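Local coordinates for putative uncharacterized protein (Dictyostelium purpureum, PDB 4R12), which is probably an essential subunit of gamma-secretase, the complex that cleaves membrane proteins such as Notch receptors and the amyloid precursor protein within the membrane, at residues 307-310 with 311-315. Sequence-based numbering, arbitrary orientation.
Sequences DLAF and QTQIN. With NAG (2-acetamido-2-deoxy-beta-D-glucopyranose), chain B.
The Phe310 ring lies against the residue that follows it: CB of Gln311 lies over one ring face in a CH-pi contact, 4.2 Å from the centroid. Both residues belong to the short helix 309-313 of the nicastrin large lobe, which leads into an N-glycosylated asparagine. Phe310 takes a rotamer that is disfavoured inside helices but can be accommodated here, in the first turn, CG lodged between the backbone N and the carbonyl carbon (chi1 72°), which sets the ring against the backbone N of Gln311. Edge-to-face contacts with Phe288 and His546 hold the ring from elsewhere in the fold.

An Asx turn precedes the helix, with OD1 of Asp307 accepting from N of Ala309 at 3.1 Å, while its OD2 bonds to His544. At the N-cap position, Leu308 O receives two amides: N of Thr312 at 3.1 Å, nearly in line with the carbonyl, and N of Gln311 from above the carbonyl plane. The i to i+4 bonds continue with Gln313 N on Ala309 O (2.8 Å) and Ile314 N on Phe310 O (3.1 Å). The extended Gln313 side chain runs back past Ala309, NE2 lying 3.9 Å from CB of Ala309, and its OE1 is held by Ile208 N and Asn542. Ile314 packs on Phe281 and Leu285 of helix 276-287. The chain leaves helical geometry at Ile314, and the next residue, Asn315, carries the glycan through a 1.4 Å covalent bond from ND2 to C1 of the N-acetylglucosamine.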
loop_
_atom_site.group_PDB
_atom_site.type_symbol
_atom_site.label_atom_id
_atom_site.label_comp_id
_atom_site.label_asym_id
_atom_site.label_seq_id
_atom_site.Cartn_x
_atom_site.Cartn_y
_atom_site.Cartn_z
ATOM N N ASP A 307 -4.242 14.325 17.203
ATOM C CA ASP A 307 -3.012 15.116 17.099
ATOM C C ASP A 307 -3.266 16.374 16.268
ATOM O O ASP A 307 -3.660 16.286 15.104
ATOM C CB ASP A 307 -1.893 14.265 16.480
ATOM C CG ASP A 307 -0.510 14.883 16.641
ATOM O OD1 ASP A 307 -0.405 16.108 16.868
ATOM O OD2 ASP A 307 0.481 14.128 16.525
ATOM N N LEU A 308 -3.039 17.545 16.862
ATOM C CA LEU A 308 -3.389 18.809 16.209
ATOM C C LEU A 308 -2.187 19.539 15.594
ATOM O O LEU A 308 -2.304 20.699 15.205
ATOM C CB LEU A 308 -4.097 19.734 17.208
ATOM C CG LEU A 308 -5.509 19.319 17.631
ATOM C CD1 LEU A 308 -6.034 20.215 18.744
ATOM C CD2 LEU A 308 -6.445 19.343 16.437
ATOM N N ALA A 309 -1.047 18.858 15.492
ATOM C CA ALA A 309 0.160 19.484 14.961
ATOM C C ALA A 309 -0.072 20.053 13.567
ATOM O O ALA A 309 0.438 21.122 13.232
ATOM C CB ALA A 309 1.313 18.487 14.935
ATOM N N PHE A 310 -0.856 19.341 12.763
ATOM C CA PHE A 310 -1.151 19.782 11.401
ATOM C C PHE A 310 -1.792 21.169 11.397
ATOM O O PHE A 310 -1.515 21.991 10.526
ATOM C CB PHE A 310 -2.068 18.776 10.674
ATOM C CG PHE A 310 -3.495 18.771 11.169
ATOM C CD1 PHE A 310 -4.445 19.616 10.611
ATOM C CD2 PHE A 310 -3.888 17.914 12.189
ATOM C CE1 PHE A 310 -5.759 19.617 11.070
ATOM C CE2 PHE A 310 -5.193 17.901 12.650
ATOM C CZ PHE A 310 -6.133 18.752 12.089
ATOM N N GLN A 311 -2.655 21.423 12.373
ATOM C CA GLN A 311 -3.356 22.702 12.439
ATOM C C GLN A 311 -2.413 23.772 12.952
ATOM O O GLN A 311 -2.399 24.898 12.460
ATOM C CB GLN A 311 -4.588 22.615 13.343
ATOM C CG GLN A 311 -5.391 23.914 13.399
ATOM C CD GLN A 311 -6.513 23.867 14.418
ATOM O OE1 GLN A 311 -6.291 23.559 15.595
ATOM N NE2 GLN A 311 -7.726 24.170 13.975
ATOM N N THR A 312 -1.618 23.396 13.945
ATOM C CA THR A 312 -0.674 24.304 14.573
ATOM C C THR A 312 0.435 24.770 13.626
ATOM O O THR A 312 0.835 25.933 13.653
ATOM C CB THR A 312 -0.030 23.632 15.810
ATOM O OG1 THR A 312 -1.056 23.197 16.711
ATOM C CG2 THR A 312 0.905 24.590 16.529
ATOM N N GLN A 313 0.918 23.872 12.774
ATOM C CA GLN A 313 2.164 24.118 12.055
ATOM C C GLN A 313 2.078 24.221 10.537
ATOM O O GLN A 313 2.963 24.817 9.903
ATOM C CB GLN A 313 3.171 23.012 12.379
ATOM C CG GLN A 313 3.492 22.851 13.845
ATOM C CD GLN A 313 4.581 21.826 14.063
ATOM O OE1 GLN A 313 5.627 21.876 13.416
ATOM N NE2 GLN A 313 4.338 20.880 14.968
ATOM N N ILE A 314 1.071 23.608 9.939
ATOM C CA ILE A 314 1.068 23.510 8.489
ATOM C C ILE A 314 0.035 24.433 7.873
ATOM O O ILE A 314 -1.168 24.336 8.122
ATOM C CB ILE A 314 0.836 22.057 8.001
ATOM C CG1 ILE A 314 1.988 21.160 8.474
ATOM C CG2 ILE A 314 0.764 22.005 6.468
ATOM C CD1 ILE A 314 1.827 19.707 8.084
ATOM N N ASN A 315 0.504 25.392 7.094
ATOM C CA ASN A 315 -0.334 26.282 6.305
ATOM C C ASN A 315 -0.343 25.809 4.872
ATOM O O ASN A 315 0.659 25.806 4.252
ATOM C CB ASN A 315 0.209 27.698 6.398
ATOM C CG ASN A 315 -0.611 28.709 5.629
ATOM O OD1 ASN A 315 -1.356 28.374 4.754
ATOM N ND2 ASN A 315 -0.442 29.958 5.965
HETATM C C1 NAG B . -0.772 31.069 5.112
HETATM C C2 NAG B . -1.148 32.221 6.003
HETATM C C3 NAG B . -1.376 33.510 5.250
HETATM C C4 NAG B . -0.557 33.693 3.998
HETATM C C5 NAG B . -0.170 32.390 3.330
HETATM C C6 NAG B . 0.891 32.553 2.282
HETATM C C7 NAG B . -2.480 32.117 7.963
HETATM C C8 NAG B . -3.618 31.415 8.613
HETATM N N2 NAG B . -2.373 31.932 6.675
HETATM O O3 NAG B . -1.124 34.608 6.113
HETATM O O4 NAG B . -1.525 34.293 3.178
HETATM O O5 NAG B . 0.295 31.500 4.312
HETATM O O6 NAG B . 2.054 33.093 2.865
HETATM O O7 NAG B . -1.723 32.804 8.577
#